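Local coordinates for protein serine-threonine phosphatase 2C (Toxoplasma gondii, PDB 2I44) that probably removes phosphate groups from phosphoserine and phosphothreonine of proteins, as other metal-dependent phosphatases of the PP2C family do, and binds calcium ions in the crystal, at residues Asp5-Ile10 and Leu74-Leu79; Phe40-Gln45 and Ala54-Phe59; Asp115-Ala120 and Ser140-Leu145; Val152-Asp157 and Gln246-Val251. All blocks are in the same frame, centred on the assembly; numbering follows the deposited sequence.

Interaction 1: Asp5-Ile10 and Leu74-Leu79; sequences DVPPTI and LVVPQL
Val6 and Pro77 bring their CA atoms to 6.0 Å of each other, where the extended, irregular N-terminal segment 5-10 passes helix segment 74-79. Val6 carries most of the meeting, with its CB pointing toward the helix. Its CG1 sits between Val76 CG1 and Pro77 CG, 4.0 Å from each, while CG2 lies on the Pro77 ring, 3.9 Å from CG. With CG1 opposite the backbone N (chi1 177°) and CG2 opposite the carbonyl carbon, both methyls are turned to the helix. Pro7 adds its ring carbon CD, 4.3 Å from Val76 CG1. Three residues after Val6, Thr9 meets Val76 tip to tip through their CG2 methyls at 3.9 Å; the hydroxyl of Thr9 turns instead to a weak bond with His11. Proline suits position 77 because its ring offers apolar surface; the helix is kinked here, the N of Val76 and of Pro77 both lacking a bond to the turn before, which for Pro77 is inevitable. Val76, buried, also packs on Phe55 of strand 53-62, while Pro7 and Thr9 touch strand 38-43. The N-terminal segment thus lies across helix 66-80 and that strand, and helix 98-130 packs on Val75 and Leu79.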
loop_
_atom_site.group_PDB
_atom_site.type_symbol
_atom_site.label_atom_id
_atom_site.label_comp_id
_atom_site.label_asym_id
_atom_site.label_seq_id
_atom_site.Cartn_x
_atom_site.Cartn_y
_atom_site.Cartn_z
ATOM N N ASP A 5 -9.860 -22.381 0.420
ATOM C CA ASP A 5 -9.663 -21.731 1.746
ATOM C C ASP A 5 -9.391 -20.229 1.620
ATOM O O ASP A 5 -9.729 -19.449 2.513
ATOM C CB ASP A 5 -8.508 -22.401 2.490
ATOM C CG ASP A 5 -8.404 -21.943 3.930
ATOM O OD1 ASP A 5 -9.426 -22.012 4.648
ATOM O OD2 ASP A 5 -7.304 -21.518 4.349
ATOM N N VAL A 6 -8.777 -19.823 0.514
ATOM C CA VAL A 6 -8.487 -18.411 0.283
ATOM C C VAL A 6 -9.462 -17.881 -0.766
ATOM O O VAL A 6 -9.603 -18.465 -1.838
ATOM C CB VAL A 6 -7.037 -18.206 -0.241
ATOM C CG1 VAL A 6 -6.791 -16.731 -0.535
ATOM C CG2 VAL A 6 -6.035 -18.708 0.775
ATOM N N PRO A 7 -10.142 -16.764 -0.471
ATOM C CA PRO A 7 -11.097 -16.181 -1.422
ATOM C C PRO A 7 -10.390 -15.705 -2.691
ATOM O O PRO A 7 -9.239 -15.261 -2.646
ATOM C CB PRO A 7 -11.700 -15.019 -0.642
ATOM C CG PRO A 7 -11.541 -15.443 0.794
ATOM C CD PRO A 7 -10.158 -16.025 0.801
ATOM N N PRO A 8 -11.072 -15.793 -3.839
ATOM C CA PRO A 8 -10.471 -15.359 -5.101
ATOM C C PRO A 8 -9.947 -13.923 -5.053
ATOM O O PRO A 8 -10.578 -13.040 -4.469
ATOM C CB PRO A 8 -11.610 -15.544 -6.107
ATOM C CG PRO A 8 -12.844 -15.418 -5.262
ATOM C CD PRO A 8 -12.474 -16.192 -4.032
ATOM N N THR A 9 -8.781 -13.706 -5.654
ATOM C CA THR A 9 -8.166 -12.389 -5.695
ATOM C C THR A 9 -7.861 -11.980 -7.130
ATOM O O THR A 9 -7.720 -12.825 -8.016
ATOM C CB THR A 9 -6.846 -12.343 -4.871
ATOM O OG1 THR A 9 -5.978 -13.407 -5.283
ATOM C CG2 THR A 9 -7.134 -12.475 -3.385
ATOM N N ILE A 10 -7.766 -10.675 -7.355
ATOM C CA ILE A 10 -7.465 -10.157 -8.677
ATOM C C ILE A 10 -6.085 -9.505 -8.676
ATOM O O ILE A 10 -5.729 -8.790 -7.736
ATOM C CB ILE A 10 -8.546 -9.149 -9.119
ATOM C CG1 ILE A 10 -9.887 -9.884 -9.241
ATOM C CG2 ILE A 10 -8.160 -8.506 -10.451
ATOM C CD1 ILE A 10 -11.092 -8.989 -9.415
ATOM N N LEU A 74 0.614 -13.139 -0.610
ATOM C CA LEU A 74 0.718 -13.534 0.789
ATOM C C LEU A 74 -0.205 -12.784 1.742
ATOM O O LEU A 74 -0.584 -13.314 2.787
ATOM C CB LEU A 74 2.160 -13.362 1.273
ATOM C CG LEU A 74 3.264 -14.123 0.531
ATOM C CD1 LEU A 74 4.622 -13.788 1.158
ATOM C CD2 LEU A 74 2.999 -15.625 0.596
ATOM N N VAL A 75 -0.564 -11.553 1.392
ATOM C CA VAL A 75 -1.405 -10.737 2.261
ATOM C C VAL A 75 -2.795 -11.263 2.599
ATOM O O VAL A 75 -3.173 -11.274 3.768
ATOM C CB VAL A 75 -1.544 -9.286 1.716
ATOM C CG1 VAL A 75 -0.205 -8.572 1.828
ATOM C CG2 VAL A 75 -2.011 -9.302 0.271
ATOM N N VAL A 76 -3.566 -11.697 1.608
ATOM C CA VAL A 76 -4.897 -12.194 1.924
ATOM C C VAL A 76 -4.825 -13.486 2.749
ATOM O O VAL A 76 -5.493 -13.604 3.783
ATOM C CB VAL A 76 -5.751 -12.375 0.640
ATOM C CG1 VAL A 76 -7.063 -13.065 0.966
ATOM C CG2 VAL A 76 -6.051 -11.005 0.039
ATOM N N PRO A 77 -4.000 -14.462 2.326
ATOM C CA PRO A 77 -3.918 -15.700 3.111
ATOM C C PRO A 77 -3.473 -15.437 4.555
ATOM O O PRO A 77 -4.055 -15.975 5.502
ATOM C CB PRO A 77 -2.907 -16.534 2.330
ATOM C CG PRO A 77 -3.159 -16.096 0.915
ATOM C CD PRO A 77 -3.254 -14.596 1.063
ATOM N N GLN A 78 -2.454 -14.604 4.728
ATOM C CA GLN A 78 -1.971 -14.292 6.067
ATOM C C GLN A 78 -3.025 -13.536 6.874
ATOM O O GLN A 78 -3.181 -13.759 8.075
ATOM C CB GLN A 78 -0.689 -13.456 5.995
ATOM C CG GLN A 78 0.561 -14.236 5.607
ATOM C CD GLN A 78 0.945 -15.294 6.636
ATOM O OE1 GLN A 78 0.455 -15.289 7.765
ATOM N NE2 GLN A 78 1.841 -16.195 6.252
ATOM N N LEU A 79 -3.748 -12.638 6.211
ATOM C CA LEU A 79 -4.777 -11.856 6.886
ATOM C C LEU A 79 -5.843 -12.744 7.513
ATOM O O LEU A 79 -6.094 -12.669 8.713
ATOM C CB LEU A 79 -5.449 -10.888 5.905
ATOM C CG LEU A 79 -6.688 -10.162 6.437
ATOM C CD1 LEU A 79 -6.294 -9.262 7.601
ATOM C CD2 LEU A 79 -7.321 -9.337 5.329
#

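Interaction 2: Phe40-Gln45 and Ala54-Phe59; sequences FTLCPQ and AFFGVF
Leu42 swings CG opposite its backbone N (chi1 -170°), whereas Phe56 carries CG opposite the carbonyl carbon (chi1 -58°), and these turns set the two side chains next to each other on one face of the sheet, pointing the same way. Leu42 CG lies 3.9 Å from Phe56 CD1, an oblique approach to the ring. Phe40 and Val58 share that face. On the other, methyl CG2 of Thr41 comes to 4.1 Å from CE2 of Phe55, and Cys43 CB meets Phe55 CB at 3.8 Å. Thr41 OG1 sits at the edge of the Phe59 ring, 3.7 Å from CE2, and bonds to Lys72 O, so this small residue combines an apolar methyl with a satisfied hydroxyl. Glycine suits position 57 because Phe59 CZ lies where a side chain would go. The backbones run antiparallel, at 175°: Thr41 N reaches Gly57 O at 2.7 Å, Gly57 N returns to Thr41 O, and Cys43 and Phe55 exchange a similar pair. Both segments belong to the beta hairpin of strands 38-43 and 53-62. Strand 137-146 continues the sheet beyond 53-62; helix 66-80 packs on Phe55 and Phe59, and strand 22-29 of the second sheet on Phe40 and Leu42.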
loop_
_atom_site.group_PDB
_atom_site.type_symbol
_atom_site.label_atom_id
_atom_site.label_comp_id
_atom_site.label_asym_id
_atom_site.label_seq_id
_atom_site.Cartn_x
_atom_site.Cartn_y
_atom_site.Cartn_z
ATOM N N PHE A 40 -0.300 -5.444 -7.368
ATOM C CA PHE A 40 -1.525 -5.106 -6.657
ATOM C C PHE A 40 -2.402 -6.328 -6.431
ATOM O O PHE A 40 -2.254 -7.357 -7.095
ATOM C CB PHE A 40 -2.293 -4.034 -7.431
ATOM C CG PHE A 40 -2.586 -4.405 -8.858
ATOM C CD1 PHE A 40 -3.604 -5.301 -9.164
ATOM C CD2 PHE A 40 -1.852 -3.846 -9.899
ATOM C CE1 PHE A 40 -3.891 -5.633 -10.481
ATOM C CE2 PHE A 40 -2.133 -4.176 -11.225
ATOM C CZ PHE A 40 -3.155 -5.070 -11.515
ATOM N N THR A 41 -3.334 -6.191 -5.498
ATOM C CA THR A 41 -4.215 -7.282 -5.141
ATOM C C THR A 41 -5.575 -6.740 -4.741
ATOM O O THR A 41 -5.669 -5.778 -3.987
ATOM C CB THR A 41 -3.614 -8.080 -3.960
ATOM O OG1 THR A 41 -2.368 -8.665 -4.367
ATOM C CG2 THR A 41 -4.578 -9.171 -3.488
ATOM N N LEU A 42 -6.628 -7.351 -5.269
ATOM C CA LEU A 42 -7.981 -6.946 -4.937
ATOM C C LEU A 42 -8.822 -8.189 -4.675
ATOM O O LEU A 42 -8.944 -9.055 -5.539
ATOM C CB LEU A 42 -8.597 -6.118 -6.077
ATOM C CG LEU A 42 -9.931 -5.415 -5.779
ATOM C CD1 LEU A 42 -10.220 -4.375 -6.842
ATOM C CD2 LEU A 42 -11.055 -6.422 -5.711
ATOM N N CYS A 43 -9.381 -8.282 -3.472
ATOM C CA CYS A 43 -10.236 -9.410 -3.108
ATOM C C CYS A 43 -11.659 -8.870 -2.922
ATOM O O CYS A 43 -12.008 -8.372 -1.856
ATOM C CB CYS A 43 -9.737 -10.052 -1.813
ATOM S SG CYS A 43 -10.568 -11.605 -1.391
ATOM N N PRO A 44 -12.501 -8.969 -3.966
ATOM C CA PRO A 44 -13.887 -8.484 -3.935
ATOM C C PRO A 44 -14.783 -9.017 -2.814
ATOM O O PRO A 44 -15.598 -8.277 -2.261
ATOM C CB PRO A 44 -14.402 -8.829 -5.332
ATOM C CG PRO A 44 -13.635 -10.054 -5.674
ATOM C CD PRO A 44 -12.240 -9.719 -5.207
ATOM N N GLN A 45 -14.649 -10.297 -2.488
ATOM C CA GLN A 45 -15.440 -10.885 -1.406
ATOM C C GLN A 45 -14.474 -11.546 -0.432
ATOM O O GLN A 45 -14.081 -12.698 -0.600
ATOM C CB GLN A 45 -16.440 -11.914 -1.947
ATOM C CG GLN A 45 -17.123 -12.722 -0.851
ATOM C CD GLN A 45 -18.182 -13.675 -1.381
ATOM O OE1 GLN A 45 -19.301 -13.268 -1.696
ATOM N NE2 GLN A 45 -17.829 -14.951 -1.485
ATOM N N ALA A 54 -14.052 -6.539 1.709
ATOM C CA ALA A 54 -13.121 -6.625 0.596
ATOM C C ALA A 54 -11.734 -6.185 1.027
ATOM O O ALA A 54 -11.580 -5.492 2.033
ATOM C CB ALA A 54 -13.614 -5.766 -0.565
ATOM N N PHE A 55 -10.733 -6.608 0.260
ATOM C CA PHE A 55 -9.336 -6.264 0.522
ATOM C C PHE A 55 -8.771 -5.517 -0.682
ATOM O O PHE A 55 -9.040 -5.878 -1.828
ATOM C CB PHE A 55 -8.497 -7.522 0.756
ATOM C CG PHE A 55 -7.026 -7.245 0.909
ATOM C CD1 PHE A 55 -6.489 -6.923 2.151
ATOM C CD2 PHE A 55 -6.180 -7.285 -0.194
ATOM C CE1 PHE A 55 -5.131 -6.647 2.295
ATOM C CE2 PHE A 55 -4.819 -7.009 -0.062
ATOM C CZ PHE A 55 -4.294 -6.690 1.183
ATOM N N PHE A 56 -7.984 -4.483 -0.410
ATOM C CA PHE A 56 -7.373 -3.688 -1.467
ATOM C C PHE A 56 -5.899 -3.498 -1.152
ATOM O O PHE A 56 -5.548 -3.094 -0.046
ATOM C CB PHE A 56 -8.058 -2.324 -1.556
ATOM C CG PHE A 56 -9.531 -2.410 -1.823
ATOM C CD1 PHE A 56 -10.009 -2.622 -3.114
ATOM C CD2 PHE A 56 -10.445 -2.319 -0.776
ATOM C CE1 PHE A 56 -11.386 -2.741 -3.358
ATOM C CE2 PHE A 56 -11.820 -2.437 -1.012
ATOM C CZ PHE A 56 -12.289 -2.648 -2.303
ATOM N N GLY A 57 -5.039 -3.765 -2.129
ATOM C CA GLY A 57 -3.613 -3.610 -1.904
ATOM C C GLY A 57 -2.822 -3.266 -3.154
ATOM O O GLY A 57 -3.074 -3.804 -4.229
ATOM N N VAL A 58 -1.871 -2.352 -3.008
ATOM C CA VAL A 58 -1.011 -1.938 -4.103
ATOM C C VAL A 58 0.411 -1.999 -3.561
ATOM O O VAL A 58 0.662 -1.605 -2.420
ATOM C CB VAL A 58 -1.351 -0.503 -4.571
ATOM C CG1 VAL A 58 -0.338 -0.036 -5.611
ATOM C CG2 VAL A 58 -2.755 -0.470 -5.158
ATOM N N PHE A 59 1.347 -2.482 -4.373
ATOM C CA PHE A 59 2.723 -2.635 -3.906
ATOM C C PHE A 59 3.786 -2.102 -4.854
ATOM O O PHE A 59 3.875 -2.535 -6.002
ATOM C CB PHE A 59 2.982 -4.124 -3.639
ATOM C CG PHE A 59 1.864 -4.805 -2.901
ATOM C CD1 PHE A 59 1.757 -4.695 -1.517
ATOM C CD2 PHE A 59 0.889 -5.519 -3.597
ATOM C CE1 PHE A 59 0.697 -5.282 -0.836
ATOM C CE2 PHE A 59 -0.177 -6.112 -2.924
ATOM C CZ PHE A 59 -0.272 -5.992 -1.539
#

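Interaction 3: Asp115-Ala120 and Ser140-Leu145; sequences DMYKNA and SVTAVL
Tyr117 OH is gripped by two hydroxyls of the strand, Thr142 OG1 at 2.8 Å and Ser140 OG at 2.9 Å, and either partner could donate in each bond. Thr142 OG1 lies at the edge of the phenol ring, near its plane, whereas Ser140 OG approaches obliquely from beside CE1. With chi1 at 59°, Thr142 OG1 sits between its own backbone N and carbonyl carbon, and from there it meets the tyrosine and also forms a weak bond with Gly153 O. Ser140 and Thr142 are two residues apart, so both present their side chains to the same face of the strand, with Val141 between them pointing away. Small hydroxyl residues fit here because the phenol OH is buried, and their short side chains can meet it from the strand and satisfy it.

This is the alpha-beta packing of the PP2C fold, in which two antiparallel sheets stack and helices cover their outer faces. Helix segment 115-120 crosses strand segment 140-145 at 137°, with axes 11.7 Å apart at closest approach, a separation bridged by the tyrosine together with the two hydroxyl side chains. Beside it, Met116, present as selenomethionine, reaches tip to tip toward Thr142: its chain runs out extended, then bends at SE (chi3 85°) and places CE 3.6 Å from Thr142 OG1 and 4.0 Å from Thr142 CG2. The unbranched side chain also packs on Phe55, and Val75 and Leu79 of helix 66-80 pack on it. On the tyrosine side, the ring meets that of Phe233 with nearly parallel planes, while Leu155 and Pro247 pack against it.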
loop_
_atom_site.group_PDB
_atom_site.type_symbol
_atom_site.label_atom_id
_atom_site.label_comp_id
_atom_site.label_asym_id
_atom_site.label_seq_id
_atom_site.Cartn_x
_atom_site.Cartn_y
_atom_site.Cartn_z
ATOM N N ASP A 115 -1.192 -8.127 12.278
ATOM C CA ASP A 115 -0.749 -9.517 12.177
ATOM C C ASP A 115 -0.413 -9.865 10.735
ATOM O O ASP A 115 0.571 -10.550 10.463
ATOM C CB ASP A 115 -1.841 -10.465 12.672
ATOM C CG ASP A 115 -1.947 -10.491 14.179
ATOM O OD1 ASP A 115 -1.175 -9.767 14.839
ATOM O OD2 ASP A 115 -2.806 -11.237 14.706
HETATM N N MSE A 116 -1.247 -9.393 9.815
HETATM C CA MSE A 116 -1.036 -9.649 8.395
HETATM C C MSE A 116 0.330 -9.151 7.926
HETATM O O MSE A 116 1.097 -9.887 7.300
HETATM C CB MSE A 116 -2.129 -8.964 7.571
HETATM C CG MSE A 116 -1.916 -9.056 6.064
HETATM SE SE MSE A 116 -3.214 -8.015 5.031
HETATM C CE MSE A 116 -2.322 -6.309 5.079
ATOM N N TYR A 117 0.629 -7.895 8.237
ATOM C CA TYR A 117 1.894 -7.300 7.835
ATOM C C TYR A 117 3.101 -8.070 8.349
ATOM O O TYR A 117 3.948 -8.494 7.570
ATOM C CB TYR A 117 1.962 -5.843 8.300
ATOM C CG TYR A 117 1.413 -4.877 7.272
ATOM C CD1 TYR A 117 2.208 -4.428 6.214
ATOM C CD2 TYR A 117 0.078 -4.465 7.314
ATOM C CE1 TYR A 117 1.684 -3.592 5.223
ATOM C CE2 TYR A 117 -0.453 -3.633 6.326
ATOM C CZ TYR A 117 0.355 -3.201 5.284
ATOM O OH TYR A 117 -0.164 -2.367 4.317
ATOM N N LYS A 118 3.168 -8.261 9.659
ATOM C CA LYS A 118 4.291 -8.965 10.257
ATOM C C LYS A 118 4.423 -10.414 9.808
ATOM O O LYS A 118 5.530 -10.880 9.560
ATOM C CB LYS A 118 4.202 -8.876 11.780
ATOM C CG LYS A 118 4.407 -7.458 12.303
ATOM C CD LYS A 118 4.008 -7.326 13.756
ATOM C CE LYS A 118 4.224 -5.914 14.262
ATOM N NZ LYS A 118 3.514 -5.669 15.547
ATOM N N ASN A 119 3.303 -11.122 9.684
ATOM C CA ASN A 119 3.356 -12.520 9.262
ATOM C C ASN A 119 3.677 -12.643 7.779
ATOM O O ASN A 119 4.419 -13.539 7.363
ATOM C CB ASN A 119 2.040 -13.237 9.583
ATOM C CG ASN A 119 1.825 -13.402 11.075
ATOM O OD1 ASN A 119 2.786 -13.504 11.838
ATOM N ND2 ASN A 119 0.566 -13.439 11.496
ATOM N N ALA A 120 3.126 -11.738 6.977
ATOM C CA ALA A 120 3.403 -11.773 5.550
ATOM C C ALA A 120 4.866 -11.426 5.318
ATOM O O ALA A 120 5.497 -11.956 4.407
ATOM C CB ALA A 120 2.508 -10.799 4.814
ATOM N N SER A 140 3.906 -0.767 0.640
ATOM C CA SER A 140 2.578 -1.325 0.717
ATOM C C SER A 140 1.557 -0.344 1.273
ATOM O O SER A 140 1.834 0.391 2.218
ATOM C CB SER A 140 2.583 -2.591 1.582
ATOM O OG SER A 140 1.262 -3.026 1.858
ATOM N N VAL A 141 0.396 -0.311 0.631
ATOM C CA VAL A 141 -0.742 0.472 1.090
ATOM C C VAL A 141 -1.862 -0.532 0.944
ATOM O O VAL A 141 -2.095 -1.050 -0.150
ATOM C CB VAL A 141 -1.088 1.700 0.208
ATOM C CG1 VAL A 141 -0.150 2.831 0.507
ATOM C CG2 VAL A 141 -1.078 1.319 -1.258
ATOM N N THR A 142 -2.529 -0.844 2.046
ATOM C CA THR A 142 -3.623 -1.798 2.004
ATOM C C THR A 142 -4.856 -1.216 2.671
ATOM O O THR A 142 -4.761 -0.307 3.488
ATOM C CB THR A 142 -3.254 -3.119 2.716
ATOM O OG1 THR A 142 -2.911 -2.850 4.082
ATOM C CG2 THR A 142 -2.094 -3.808 2.007
ATOM N N ALA A 143 -6.015 -1.740 2.302
ATOM C CA ALA A 143 -7.276 -1.292 2.871
ATOM C C ALA A 143 -8.184 -2.497 3.036
ATOM O O ALA A 143 -8.388 -3.264 2.096
ATOM C CB ALA A 143 -7.939 -0.260 1.954
ATOM N N VAL A 144 -8.715 -2.670 4.238
ATOM C CA VAL A 144 -9.612 -3.778 4.501
ATOM C C VAL A 144 -11.002 -3.209 4.785
ATOM O O VAL A 144 -11.210 -2.526 5.788
ATOM C CB VAL A 144 -9.114 -4.617 5.701
ATOM C CG1 VAL A 144 -10.125 -5.719 6.046
ATOM C CG2 VAL A 144 -7.762 -5.239 5.362
ATOM N N LEU A 145 -11.933 -3.456 3.868
ATOM C CA LEU A 145 -13.306 -2.998 4.018
ATOM C C LEU A 145 -14.089 -4.102 4.722
ATOM O O LEU A 145 -14.064 -5.252 4.288
ATOM C CB LEU A 145 -13.936 -2.724 2.649
ATOM C CG LEU A 145 -15.443 -2.444 2.664
ATOM C CD1 LEU A 145 -15.710 -1.108 3.340
ATOM C CD2 LEU A 145 -15.984 -2.432 1.239
#

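Interaction 4: Val152-Asp157 and Gln246-Val251; sequences VGHLGD and QPDVRV
Gln246 enters the contact through its carbonyl, whose O lies 3.2 Å from methyl CD2 of Leu155 and is bonded to Arg231. Pro247 follows, and its ring carbon CB packs 4.0 Å from the same Leu155 CD2; lacking an N-H, it suits the approach to the strand, and its CA makes a CH...O contact with His154 O. At Asp248 the backbone bonds are weak: its N and O face His154 O and N, both at 3.4 Å. A water donates to Asp248 O at 2.7 Å and meets His154 ND1 at 2.8 Å in the plane of the imidazole. The carboxylate and the ring lie side by side, pointing the same way with planes 41° apart. Gly153 CA makes a CA-H...O contact with Asp248 O, and Val249 CA another with Val152 O. Val249, beta-branched and suited to a strand, also rests methyl CG1 3.4 Å from Val152 O. Arg250 closes the register: its N donates to Val152 O at 2.8 Å, in the carbonyl plane, and its O takes Val152 N at 2.7 Å, while the guanidinium has a long, weak ion pair with Glu173. Pairing is therefore firm at Val152 and Arg250; at His154 and Asp248 the shared water supplements weak bonds, and His179, bonded to Asp248 OD2 and stacked on the His154 ring, ties the two side chains together, with His154 NE2 bonded to Val177 O.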
loop_
_atom_site.group_PDB
_atom_site.type_symbol
_atom_site.label_atom_id
_atom_site.label_comp_id
_atom_site.label_asym_id
_atom_site.label_seq_id
_atom_site.Cartn_x
_atom_site.Cartn_y
_atom_site.Cartn_z
ATOM N N VAL A 152 -7.024 0.861 7.223
ATOM C CA VAL A 152 -5.907 1.235 6.372
ATOM C C VAL A 152 -4.568 0.884 7.018
ATOM O O VAL A 152 -4.330 1.170 8.195
ATOM C CB VAL A 152 -5.909 2.761 6.066
ATOM C CG1 VAL A 152 -4.679 3.134 5.261
ATOM C CG2 VAL A 152 -7.157 3.143 5.296
ATOM N N GLY A 153 -3.700 0.259 6.236
ATOM C CA GLY A 153 -2.382 -0.092 6.722
ATOM C C GLY A 153 -1.379 0.241 5.637
ATOM O O GLY A 153 -1.736 0.270 4.454
ATOM N N HIS A 154 -0.136 0.524 6.018
ATOM C CA HIS A 154 0.887 0.806 5.022
ATOM C C HIS A 154 2.312 0.740 5.535
ATOM O O HIS A 154 2.580 0.829 6.733
ATOM C CB HIS A 154 0.658 2.172 4.346
ATOM C CG HIS A 154 1.358 3.317 5.013
ATOM N ND1 HIS A 154 0.921 3.873 6.195
ATOM C CD2 HIS A 154 2.447 4.033 4.642
ATOM C CE1 HIS A 154 1.705 4.883 6.522
ATOM N NE2 HIS A 154 2.640 5.002 5.597
ATOM N N LEU A 155 3.220 0.573 4.586
ATOM C CA LEU A 155 4.648 0.517 4.836
ATOM C C LEU A 155 5.280 1.207 3.638
ATOM O O LEU A 155 5.024 0.824 2.497
ATOM C CB LEU A 155 5.151 -0.930 4.879
ATOM C CG LEU A 155 4.774 -1.853 6.042
ATOM C CD1 LEU A 155 5.351 -3.237 5.776
ATOM C CD2 LEU A 155 5.317 -1.300 7.358
ATOM N N GLY A 156 6.087 2.231 3.878
ATOM C CA GLY A 156 6.745 2.877 2.756
ATOM C C GLY A 156 6.192 4.209 2.304
ATOM O O GLY A 156 5.652 4.963 3.104
ATOM N N ASP A 157 6.318 4.495 1.012
ATOM C CA ASP A 157 5.854 5.769 0.499
ATOM C C ASP A 157 4.777 5.714 -0.566
ATOM O O ASP A 157 4.646 6.641 -1.356
ATOM C CB ASP A 157 7.033 6.604 0.002
ATOM C CG ASP A 157 7.880 5.862 -0.997
ATOM O OD1 ASP A 157 7.397 4.860 -1.564
ATOM O OD2 ASP A 157 9.020 6.292 -1.225
ATOM N N GLN A 246 6.623 -2.838 10.696
ATOM C CA GLN A 246 5.533 -2.355 11.542
ATOM C C GLN A 246 4.721 -1.355 10.729
ATOM O O GLN A 246 5.222 -0.298 10.364
ATOM C CB GLN A 246 6.109 -1.660 12.782
ATOM C CG GLN A 246 5.087 -0.939 13.655
ATOM C CD GLN A 246 4.041 -1.882 14.210
ATOM O OE1 GLN A 246 2.899 -1.910 13.743
ATOM N NE2 GLN A 246 4.431 -2.674 15.201
ATOM N N PRO A 247 3.460 -1.683 10.416
ATOM C CA PRO A 247 2.661 -0.736 9.634
ATOM C C PRO A 247 1.974 0.293 10.514
ATOM O O PRO A 247 1.791 0.071 11.709
ATOM C CB PRO A 247 1.642 -1.641 8.959
ATOM C CG PRO A 247 1.362 -2.648 10.058
ATOM C CD PRO A 247 2.758 -2.976 10.553
ATOM N N ASP A 248 1.631 1.438 9.939
ATOM C CA ASP A 248 0.863 2.421 10.696
ATOM C C ASP A 248 -0.539 1.983 10.302
ATOM O O ASP A 248 -0.787 1.688 9.131
ATOM C CB ASP A 248 1.132 3.862 10.230
ATOM C CG ASP A 248 2.404 4.443 10.834
ATOM O OD1 ASP A 248 2.569 4.361 12.069
ATOM O OD2 ASP A 248 3.235 4.985 10.083
ATOM N N VAL A 249 -1.446 1.895 11.264
ATOM C CA VAL A 249 -2.799 1.461 10.958
ATOM C C VAL A 249 -3.804 2.518 11.376
ATOM O O VAL A 249 -3.646 3.159 12.416
ATOM C CB VAL A 249 -3.121 0.122 11.665
ATOM C CG1 VAL A 249 -4.495 -0.376 11.250
ATOM C CG2 VAL A 249 -2.059 -0.915 11.314
ATOM N N ARG A 250 -4.829 2.694 10.548
ATOM C CA ARG A 250 -5.885 3.673 10.788
ATOM C C ARG A 250 -7.236 3.120 10.334
ATOM O O ARG A 250 -7.399 2.717 9.180
ATOM C CB ARG A 250 -5.577 4.971 10.031
ATOM C CG ARG A 250 -6.663 6.042 10.116
ATOM C CD ARG A 250 -6.255 7.320 9.374
ATOM N NE ARG A 250 -7.284 8.358 9.437
ATOM C CZ ARG A 250 -7.192 9.551 8.848
ATOM N NH1 ARG A 250 -6.116 9.868 8.143
ATOM N NH2 ARG A 250 -8.181 10.430 8.964
ATOM N N VAL A 251 -8.200 3.089 11.251
ATOM C CA VAL A 251 -9.532 2.601 10.933
ATOM C C VAL A 251 -10.488 3.786 10.782
ATOM O O VAL A 251 -10.658 4.583 11.701
ATOM C CB VAL A 251 -10.083 1.659 12.035
ATOM C CG1 VAL A 251 -11.483 1.186 11.658
ATOM C CG2 VAL A 251 -9.155 0.463 12.224
HETATM O O HOH W 1 -1.654 3.334 7.179
#

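Strands of interactions 2, 3 and 4 lie in a single antiparallel sheet, with the helix of interaction 3 packed on it. Strand 53-62 of interaction 2 bonds to strand 137-146 of interaction 3, with Phe56 O 2.8 Å from Ala143 N, and that strand pairs in turn with 149-155 of interaction 4, Ser140 N lying 2.7 Å from Leu155 O. Interaction 1 sits at the far edge: Ile10 N is 2.7 Å from Leu42 O, a probable hydrogen bond, and its centre is about 19 Å from that of interaction 4. A bound calcium is about 9 Å from the Phe59 side chain, next to metal-binding Asp60 and Gly61; a bound calcium is about 11 Å from the Val141 side chain, and a bound calcium is about 13 Å from the His154 side chain.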